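Local coordinates for RagB/SusD domain protein (Flavobacterium johnsoniae, PDB 5J90) that binds chitin and, as a SusD-like outer-membrane lipoprotein, probably helps capture chitin chains or fragments for uptake, at residues V97-N100 against A101-I104; M36-I40 against Q41-P45; K216-P219 against A220-K223; A150-S153 against Q154-Y158. All coordinates share one frame; numbering follows the deposited sequence.

From the N terminus, contact 2 comes first. It closes the turn between helix 33-37 and helix 46-54. Contact 1 follows within helix 83-108. The two touch, because M36 of contact 2 packs on N100 and A101 of contact 1. Contact 4 caps the start of helix 154-177, and contact 3 forms the first turn of helix 219-231. These two are joined by a salt bridge from K218 NZ to E155 OE2, 2.8 Å long. All four contacts are local and lie in series; none nests in or crosses another. Contacts 2 and 3 sit on opposite sides of the chain's centre, with their own centres about 32 Å apart.

Contact 1: V97-N100 against A101-I104; sequences VMFN and AYDI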
loop_
_atom_site.group_PDB
_atom_site.type_symbol
_atom_site.label_atom_id
_atom_site.label_comp_id
_atom_site.label_asym_id
_atom_site.label_seq_id
_atom_site.Cartn_x
_atom_site.Cartn_y
_atom_site.Cartn_z
ATOM N N VAL A 97 -24.566 8.642 13.504
ATOM C CA VAL A 97 -23.937 9.673 12.696
ATOM C C VAL A 97 -24.404 9.598 11.245
ATOM O O VAL A 97 -24.979 10.553 10.716
ATOM C CB VAL A 97 -22.398 9.607 12.781
ATOM C CG1 VAL A 97 -21.777 10.631 11.851
ATOM C CG2 VAL A 97 -21.954 9.839 14.219
ATOM N N MET A 98 -24.172 8.459 10.593
ATOM C CA MET A 98 -24.474 8.364 9.172
ATOM C C MET A 98 -25.962 8.500 8.873
ATOM O O MET A 98 -26.342 9.215 7.949
ATOM C CB MET A 98 -23.908 7.075 8.558
ATOM C CG MET A 98 -23.950 7.061 7.043
ATOM S SD MET A 98 -22.810 8.280 6.335
ATOM C CE MET A 98 -23.016 7.898 4.593
ATOM N N PHE A 99 -26.801 7.814 9.646
ATOM C CA PHE A 99 -28.224 7.887 9.341
ATOM C C PHE A 99 -28.747 9.314 9.426
ATOM O O PHE A 99 -29.517 9.757 8.573
ATOM C CB PHE A 99 -29.086 6.988 10.224
ATOM C CG PHE A 99 -30.547 7.242 10.028
ATOM C CD1 PHE A 99 -31.203 6.728 8.923
ATOM C CD2 PHE A 99 -31.247 8.060 10.900
ATOM C CE1 PHE A 99 -32.541 6.994 8.707
ATOM C CE2 PHE A 99 -32.593 8.326 10.691
ATOM C CZ PHE A 99 -33.233 7.799 9.591
ATOM N N ASN A 100 -28.332 10.040 10.455
ATOM C CA ASN A 100 -28.811 11.400 10.596
ATOM C C ASN A 100 -28.240 12.361 9.563
ATOM O O ASN A 100 -28.917 13.287 9.137
ATOM C CB ASN A 100 -28.651 11.895 12.031
ATOM C CG ASN A 100 -29.617 11.209 12.960
ATOM O OD1 ASN A 100 -30.828 11.405 12.855
ATOM N ND2 ASN A 100 -29.102 10.386 13.854
ATOM N N ALA A 101 -27.007 12.124 9.119
ATOM C CA ALA A 101 -26.472 12.908 8.017
ATOM C C ALA A 101 -27.348 12.724 6.780
ATOM O O ALA A 101 -27.685 13.683 6.090
ATOM C CB ALA A 101 -25.019 12.503 7.711
ATOM N N TYR A 102 -27.699 11.472 6.513
ATOM C CA TYR A 102 -28.526 11.106 5.371
ATOM C C TYR A 102 -29.914 11.739 5.487
ATOM O O TYR A 102 -30.413 12.354 4.542
ATOM C CB TYR A 102 -28.606 9.578 5.332
ATOM C CG TYR A 102 -29.564 8.957 4.345
ATOM C CD1 TYR A 102 -29.278 8.942 2.990
ATOM C CD2 TYR A 102 -30.724 8.330 4.780
ATOM C CE1 TYR A 102 -30.137 8.342 2.078
ATOM C CE2 TYR A 102 -31.591 7.729 3.878
ATOM C CZ TYR A 102 -31.288 7.738 2.533
ATOM O OH TYR A 102 -32.143 7.145 1.627
ATOM N N ASP A 103 -30.517 11.590 6.663
ATOM C CA ASP A 103 -31.869 12.076 6.914
ATOM C C ASP A 103 -31.915 13.600 6.821
ATOM O O ASP A 103 -32.787 14.162 6.162
ATOM C CB ASP A 103 -32.342 11.596 8.289
ATOM C CG ASP A 103 -33.840 11.753 8.494
ATOM O OD1 ASP A 103 -34.613 11.517 7.540
ATOM O OD2 ASP A 103 -34.236 12.097 9.626
ATOM N N ILE A 104 -30.968 14.272 7.475
ATOM C CA ILE A 104 -30.892 15.731 7.398
ATOM C C ILE A 104 -30.706 16.193 5.952
ATOM O O ILE A 104 -31.354 17.146 5.511
ATOM C CB ILE A 104 -29.770 16.310 8.296
ATOM C CG1 ILE A 104 -30.095 16.085 9.773
ATOM C CG2 ILE A 104 -29.576 17.802 8.021
ATOM C CD1 ILE A 104 -28.906 16.262 10.685
HETATM O O HOH W 1 -32.485 13.150 11.501
#
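F99 and D103 lie one helical turn apart, side by side and pointing the same way. D103 CB sits 4.0 Å above the plane of the F99 ring, over one face and displaced toward the rim. The D103 carboxylate is turned only 21° from the ring plane. Both side chains hold CG anti to the backbone N (chi1 171° in F99, -166° in D103), and this keeps them running together. On the next flank, I104 CG1 packs 3.1 Å from N100 O. The same oxygen accepts the I104 N-H at 2.8 Å. With an alanine in place of I104 only CB remains, which would probably uncover N100 O on that flank and open a gap toward F33 and I29. A water lies 2.8 Å from N100 OD1 and 2.8 Å from D103 OD2, although other acceptors compete for its protons. Stronger partners hold these two polar ends: N96 O for N100 ND2, and a salt bridge from K107 NZ for D103 OD2.

Regular i to i+4 backbone bonds of helix 83-108 run beneath, such as A101 N to V97 O at 3.0 Å. Helix 33-37 covers N100 and A101 through M36, and helix 113-134 meets M98 through K123 and M127. Y102 makes an edge-to-face pair with F142. The chemistry is therefore two-sided: mostly apolar packing, with M98, A101 and I104, faces the neighbouring helices, and the D103 charge is probably stabilised as a carboxylate.

Contact 2: M36-I40 against Q41-P45; sequences MFNNI and QVLTP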
loop_
_atom_site.group_PDB
_atom_site.type_symbol
_atom_site.label_atom_id
_atom_site.label_comp_id
_atom_site.label_asym_id
_atom_site.label_seq_id
_atom_site.Cartn_x
_atom_site.Cartn_y
_atom_site.Cartn_z
ATOM N N MET A 36 -25.934 13.045 16.208
ATOM C CA MET A 36 -24.610 13.191 15.586
ATOM C C MET A 36 -23.598 13.686 16.620
ATOM O O MET A 36 -22.547 13.074 16.819
ATOM C CB MET A 36 -24.657 14.127 14.377
ATOM C CG MET A 36 -25.637 13.679 13.314
ATOM S SD MET A 36 -25.553 14.660 11.792
ATOM C CE MET A 36 -24.019 14.026 11.083
ATOM N N PHE A 37 -23.930 14.781 17.303
ATOM C CA PHE A 37 -23.058 15.354 18.324
ATOM C C PHE A 37 -22.719 14.362 19.426
ATOM O O PHE A 37 -21.604 14.363 19.953
ATOM C CB PHE A 37 -23.733 16.567 18.979
ATOM C CG PHE A 37 -23.713 17.820 18.139
ATOM C CD1 PHE A 37 -22.521 18.336 17.643
ATOM C CD2 PHE A 37 -24.896 18.497 17.860
ATOM C CE1 PHE A 37 -22.518 19.500 16.890
ATOM C CE2 PHE A 37 -24.895 19.658 17.109
ATOM C CZ PHE A 37 -23.703 20.161 16.619
ATOM N N ASN A 38 -23.693 13.527 19.782
ATOM C CA ASN A 38 -23.557 12.642 20.933
ATOM C C ASN A 38 -22.919 11.293 20.622
ATOM O O ASN A 38 -22.720 10.480 21.522
ATOM C CB ASN A 38 -24.918 12.414 21.604
ATOM C CG ASN A 38 -25.386 13.618 22.388
ATOM O OD1 ASN A 38 -24.575 14.394 22.899
ATOM N ND2 ASN A 38 -26.698 13.790 22.476
ATOM N N ASN A 39 -22.595 11.059 19.351
ATOM C CA ASN A 39 -22.112 9.732 18.949
ATOM C C ASN A 39 -20.904 9.701 18.027
ATOM O O ASN A 39 -20.598 8.661 17.462
ATOM C CB ASN A 39 -23.246 8.879 18.365
ATOM C CG ASN A 39 -24.290 8.513 19.405
ATOM O OD1 ASN A 39 -24.120 7.555 20.168
ATOM N ND2 ASN A 39 -25.368 9.280 19.453
ATOM N N ILE A 40 -20.217 10.825 17.865
ATOM C CA ILE A 40 -18.900 10.790 17.225
ATOM C C ILE A 40 -17.993 9.979 18.143
ATOM O O ILE A 40 -17.421 8.961 17.739
ATOM C CB ILE A 40 -18.353 12.202 16.972
ATOM C CG1 ILE A 40 -19.261 12.926 15.979
ATOM C CG2 ILE A 40 -16.901 12.149 16.470
ATOM C CD1 ILE A 40 -19.132 14.431 16.032
ATOM N N GLN A 41 -17.881 10.424 19.393
ATOM C CA GLN A 41 -17.549 9.534 20.495
ATOM C C GLN A 41 -18.845 9.288 21.246
ATOM O O GLN A 41 -19.529 10.239 21.631
ATOM C CB GLN A 41 -16.515 10.160 21.431
ATOM C CG GLN A 41 -15.161 10.289 20.782
ATOM C CD GLN A 41 -14.092 10.694 21.767
ATOM O OE1 GLN A 41 -14.368 11.341 22.781
ATOM N NE2 GLN A 41 -12.859 10.308 21.485
ATOM N N VAL A 42 -19.211 8.026 21.436
ATOM C CA VAL A 42 -20.467 7.729 22.119
ATOM C C VAL A 42 -20.399 8.177 23.572
ATOM O O VAL A 42 -19.606 7.663 24.357
ATOM C CB VAL A 42 -20.830 6.241 22.022
ATOM C CG1 VAL A 42 -22.061 5.943 22.876
ATOM C CG2 VAL A 42 -21.071 5.861 20.566
ATOM N N LEU A 43 -21.219 9.161 23.924
ATOM C CA LEU A 43 -21.122 9.755 25.250
ATOM C C LEU A 43 -21.809 8.912 26.308
ATOM O O LEU A 43 -21.392 8.910 27.472
ATOM C CB LEU A 43 -21.675 11.179 25.239
ATOM C CG LEU A 43 -20.911 12.151 24.344
ATOM C CD1 LEU A 43 -21.453 13.563 24.519
ATOM C CD2 LEU A 43 -19.411 12.106 24.611
ATOM N N THR A 44 -22.857 8.197 25.908
ATOM C CA THR A 44 -23.593 7.340 26.830
ATOM C C THR A 44 -24.255 6.190 26.071
ATOM O O THR A 44 -24.672 6.355 24.931
ATOM C CB THR A 44 -24.656 8.157 27.609
ATOM O OG1 THR A 44 -25.108 7.406 28.745
ATOM C CG2 THR A 44 -25.838 8.491 26.718
ATOM N N PRO A 45 -24.336 5.007 26.695
ATOM C CA PRO A 45 -23.770 4.674 28.005
ATOM C C PRO A 45 -22.250 4.518 27.945
ATOM O O PRO A 45 -21.693 4.299 26.864
ATOM C CB PRO A 45 -24.433 3.334 28.338
ATOM C CG PRO A 45 -24.693 2.721 27.015
ATOM C CD PRO A 45 -24.988 3.851 26.059
HETATM O O HOH W 2 -19.478 12.674 20.380
HETATM O O HOH W 3 -24.621 8.894 23.303
#
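N38 and L43 close the turn by which the chain leaves helix 33-37 and heads for helix 46-54. L43 N donates to N38 O at 3.1 Å, a fairly straight bond of 159° that arrives 23° out of the carbonyl plane. N38 O also accepts from a water at 3.0 Å, although that water has more acceptors in reach than protons. The same water takes the T44 N-H. A second water sits in the bend and donates to F37 O and to Q41 O, each at 2.7 Å. The two waters add to the direct L43 N to N38 O bond.

The side chains close in beside this. N38 and L43 cross at about a right angle, and N38 OD1 meets L43 CD1 at 3.6 Å. N39 and V42 cross obliquely, with N39 OD1 3.5 Å from V42 CG2. N39 holds CG beside its backbone N (chi1 -67°). Its ND2 can thereby reach back to P35 O while OD1 rests on the valine.

A cis peptide bond precedes P45, the N-cap of helix 46-54. From that helix, the Q52 amide binds both I40 O and V42 N and clasps the bend. M36 packs on helix 83-108, and I40 lies on L122 and E125 of helix 113-134. Q41 and L43 both rest on I327 of strand 326-328.

Contact 3: K216-P219 against A220-K223; sequences KVKP and ALAK
The flat groups joining K218 and P219 to A220-K223 are peptide units; this stretch has no aromatic ring. The K218 carbonyl is met nearly along its C=O axis by A222 N, at 2.9 Å and with an N-H...O angle of 170°. The P219 carbonyl receives K223 N at 3.0 Å, but this donor stands 33° out of the carbonyl plane. A222 CB rests beside both acceptors, 3.5 Å from K218 O.

This is the first turn of helix 219-231. K218 is the N-cap and P219 the first helical residue. Proline suits that place, since the opening turn asks for no backbone N-H to an earlier carbonyl. The helix belongs to the SusD-like fold and follows the loop after helix 196-213.

K218 and L221 run side by side and point the same way. The lysine is extended beyond CG, and its CD touches L221 CD2 at 3.8 Å. L221 CD2 also lies 4.0 Å from K218 NZ. The leucine holds CG anti to its own N (chi1 -176°), and this lays its branch along the lysine methylenes. The ammonium of K218 continues past this contact to a salt bridge with E155, at the start of helix 154-177, and the same side chain touches W500. On another flank K223 stays extended until it bends at its last torsion, and NZ forms a salt bridge with E227 one turn further on.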
loop_
_atom_site.group_PDB
_atom_site.type_symbol
_atom_site.label_atom_id
_atom_site.label_comp_id
_atom_site.label_asym_id
_atom_site.label_seq_id
_atom_site.Cartn_x
_atom_site.Cartn_y
_atom_site.Cartn_z
ATOM N N LYS A 216 1.311 10.215 1.870
ATOM C CA LYS A 216 2.136 9.118 1.346
ATOM C C LYS A 216 1.517 8.457 0.124
ATOM O O LYS A 216 2.239 8.012 -0.768
ATOM C CB LYS A 216 2.460 8.064 2.426
ATOM C CG LYS A 216 3.135 8.649 3.661
ATOM C CD LYS A 216 4.029 7.673 4.439
ATOM C CE LYS A 216 3.276 6.476 4.929
ATOM N NZ LYS A 216 4.146 5.672 5.864
ATOM N N VAL A 217 0.193 8.370 0.068
ATOM C CA VAL A 217 -0.463 7.674 -1.034
ATOM C C VAL A 217 -0.741 8.608 -2.221
ATOM O O VAL A 217 -0.663 8.194 -3.379
ATOM C CB VAL A 217 -1.759 6.952 -0.552
ATOM C CG1 VAL A 217 -2.840 7.951 -0.165
ATOM C CG2 VAL A 217 -2.278 5.997 -1.621
ATOM N N LYS A 218 -1.056 9.871 -1.941
ATOM C CA LYS A 218 -1.383 10.851 -2.976
ATOM C C LYS A 218 -0.811 12.218 -2.591
ATOM O O LYS A 218 -1.568 13.135 -2.252
ATOM C CB LYS A 218 -2.904 11.004 -3.124
ATOM C CG LYS A 218 -3.621 10.096 -4.123
ATOM C CD LYS A 218 -5.072 10.580 -4.305
ATOM C CE LYS A 218 -5.942 9.632 -5.134
ATOM N NZ LYS A 218 -7.359 10.140 -5.232
ATOM N N PRO A 219 0.521 12.370 -2.632
ATOM C CA PRO A 219 1.097 13.655 -2.213
ATOM C C PRO A 219 0.600 14.856 -3.014
ATOM O O PRO A 219 0.549 15.946 -2.445
ATOM C CB PRO A 219 2.609 13.464 -2.406
ATOM C CG PRO A 219 2.739 12.287 -3.313
ATOM C CD PRO A 219 1.559 11.395 -3.009
ATOM N N ALA A 220 0.243 14.682 -4.281
ATOM C CA ALA A 220 -0.273 15.806 -5.059
ATOM C C ALA A 220 -1.620 16.297 -4.530
ATOM O O ALA A 220 -1.833 17.498 -4.384
ATOM C CB ALA A 220 -0.367 15.455 -6.559
ATOM N N LEU A 221 -2.527 15.373 -4.231
ATOM C CA LEU A 221 -3.833 15.757 -3.706
ATOM C C LEU A 221 -3.710 16.269 -2.276
ATOM O O LEU A 221 -4.408 17.204 -1.889
ATOM C CB LEU A 221 -4.811 14.586 -3.752
ATOM C CG LEU A 221 -6.243 14.915 -3.313
ATOM C CD1 LEU A 221 -6.842 15.996 -4.202
ATOM C CD2 LEU A 221 -7.113 13.660 -3.341
ATOM N N ALA A 222 -2.821 15.658 -1.501
ATOM C CA ALA A 222 -2.534 16.143 -0.155
ATOM C C ALA A 222 -2.144 17.610 -0.172
ATOM O O ALA A 222 -2.695 18.428 0.575
ATOM C CB ALA A 222 -1.434 15.305 0.484
ATOM N N LYS A 223 -1.215 17.957 -1.056
ATOM C CA LYS A 223 -0.766 19.338 -1.145
ATOM C C LYS A 223 -1.897 20.275 -1.561
ATOM O O LYS A 223 -2.082 21.348 -0.968
ATOM C CB LYS A 223 0.405 19.440 -2.115
ATOM C CG LYS A 223 0.932 20.854 -2.298
ATOM C CD LYS A 223 2.147 20.829 -3.239
ATOM C CE LYS A 223 2.704 22.227 -3.501
ATOM N NZ LYS A 223 1.729 23.082 -4.224
#

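Contact 4: A150-S153 against Q154-Y158; sequences AYDS and QEEVY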
loop_
_atom_site.group_PDB
_atom_site.type_symbol
_atom_site.label_atom_id
_atom_site.label_comp_id
_atom_site.label_asym_id
_atom_site.label_seq_id
_atom_site.Cartn_x
_atom_site.Cartn_y
_atom_site.Cartn_z
ATOM N N ALA A 150 -23.390 -1.734 -1.307
ATOM C CA ALA A 150 -21.973 -1.785 -1.647
ATOM C C ALA A 150 -21.128 -0.799 -0.845
ATOM O O ALA A 150 -21.593 0.275 -0.446
ATOM C CB ALA A 150 -21.773 -1.565 -3.142
ATOM N N TYR A 151 -19.880 -1.198 -0.617
ATOM C CA TYR A 151 -18.895 -0.338 0.031
ATOM C C TYR A 151 -18.167 0.483 -1.028
ATOM O O TYR A 151 -17.965 0.016 -2.147
ATOM C CB TYR A 151 -17.859 -1.182 0.765
ATOM C CG TYR A 151 -18.314 -1.869 2.047
ATOM C CD1 TYR A 151 -19.593 -2.420 2.178
ATOM C CD2 TYR A 151 -17.433 -2.017 3.111
ATOM C CE1 TYR A 151 -19.976 -3.068 3.355
ATOM C CE2 TYR A 151 -17.810 -2.663 4.288
ATOM C CZ TYR A 151 -19.079 -3.191 4.401
ATOM O OH TYR A 151 -19.446 -3.823 5.571
ATOM N N ASP A 152 -17.763 1.695 -0.664
ATOM C CA ASP A 152 -16.845 2.471 -1.491
ATOM C C ASP A 152 -15.401 2.155 -1.086
ATOM O O ASP A 152 -15.137 1.783 0.058
ATOM C CB ASP A 152 -17.052 3.973 -1.281
ATOM C CG ASP A 152 -18.429 4.467 -1.673
ATOM O OD1 ASP A 152 -19.201 3.737 -2.324
ATOM O OD2 ASP A 152 -18.726 5.636 -1.333
ATOM N N SER A 153 -14.460 2.338 -2.015
ATOM C CA SER A 153 -13.055 2.237 -1.636
ATOM C C SER A 153 -12.689 3.430 -0.752
ATOM O O SER A 153 -13.334 4.477 -0.804
ATOM C CB SER A 153 -12.146 2.214 -2.863
ATOM O OG SER A 153 -12.112 3.499 -3.466
ATOM N N GLN A 154 -11.656 3.274 0.063
ATOM C CA GLN A 154 -11.225 4.407 0.870
ATOM C C GLN A 154 -10.805 5.605 0.016
ATOM O O GLN A 154 -11.069 6.752 0.379
ATOM C CB GLN A 154 -10.111 4.009 1.821
ATOM C CG GLN A 154 -9.709 5.152 2.753
ATOM C CD GLN A 154 -8.652 4.717 3.738
ATOM O OE1 GLN A 154 -7.502 4.491 3.359
ATOM N NE2 GLN A 154 -9.034 4.569 5.011
ATOM N N GLU A 155 -10.157 5.336 -1.116
ATOM C CA GLU A 155 -9.782 6.399 -2.044
ATOM C C GLU A 155 -10.998 7.221 -2.480
ATOM O O GLU A 155 -10.956 8.453 -2.518
ATOM C CB GLU A 155 -9.060 5.789 -3.249
ATOM C CG GLU A 155 -8.476 6.812 -4.245
ATOM C CD GLU A 155 -9.377 7.115 -5.434
ATOM O OE1 GLU A 155 -10.329 6.348 -5.704
ATOM O OE2 GLU A 155 -9.126 8.138 -6.116
ATOM N N GLU A 156 -12.080 6.528 -2.819
ATOM C CA GLU A 156 -13.338 7.170 -3.191
ATOM C C GLU A 156 -13.949 7.952 -2.033
ATOM O O GLU A 156 -14.461 9.061 -2.231
ATOM C CB GLU A 156 -14.347 6.120 -3.676
ATOM C CG GLU A 156 -14.021 5.565 -5.057
ATOM C CD GLU A 156 -14.712 4.235 -5.346
ATOM O OE1 GLU A 156 -15.413 3.660 -4.472
ATOM O OE2 GLU A 156 -14.545 3.747 -6.485
ATOM N N VAL A 157 -13.909 7.377 -0.833
ATOM C CA VAL A 157 -14.474 8.063 0.331
ATOM C C VAL A 157 -13.748 9.383 0.593
ATOM O O VAL A 157 -14.384 10.416 0.821
ATOM C CB VAL A 157 -14.486 7.170 1.589
ATOM C CG1 VAL A 157 -15.010 7.954 2.790
ATOM C CG2 VAL A 157 -15.349 5.927 1.348
ATOM N N TYR A 158 -12.420 9.360 0.545
ATOM C CA TYR A 158 -11.649 10.586 0.760
ATOM C C TYR A 158 -11.993 11.668 -0.272
ATOM O O TYR A 158 -12.196 12.830 0.088
ATOM C CB TYR A 158 -10.137 10.297 0.832
ATOM C CG TYR A 158 -9.668 10.149 2.269
ATOM C CD1 TYR A 158 -9.966 9.004 3.005
ATOM C CD2 TYR A 158 -8.987 11.182 2.917
ATOM C CE1 TYR A 158 -9.575 8.880 4.331
ATOM C CE2 TYR A 158 -8.590 11.069 4.242
ATOM C CZ TYR A 158 -8.898 9.925 4.951
ATOM O OH TYR A 158 -8.501 9.847 6.272
HETATM O O HOH W 4 -10.672 3.659 -5.781
#
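The backbone is extended through D152 and S153 and turns helical at Q154, where V157 N donates to S153 O at 3.0 Å. S153 and E156 form a capping box at the start of helix 154-177. S153 OG sits in the crowded position between the backbone N and the carbonyl carbon (chi1 72°). From there it accepts E156 N at 3.1 Å, nearly straight at 162°. In return E156 OE1 takes the S153 N-H at 2.9 Å. This donor meets the oxygen from above the carboxylate, 49° out of its plane. With an alanine in place of E156, the S153 N-H would lose its side-chain acceptor, and the approach to the helix would probably be held less firmly.

D152 CB packs 3.7 Å from V157 CG2. The D152 side chain crosses that of E156 at about a right angle. D152 OD1 is 4.4 Å from E156 OE1, a close approach of like charges. S140 OG and Q160 NE2 each bind one oxygen of D152, which probably offsets part of the repulsion. Q154 points elsewhere, to W501 and T131, and so pins the first turn to the chain's C-terminal part and to helix 113-134. E155 packs on P506 of the second subunit, and its OE2 makes the salt bridge to K218. A water lies 2.7 Å from S153 OG and donates to E155 OE1, also at 2.7 Å.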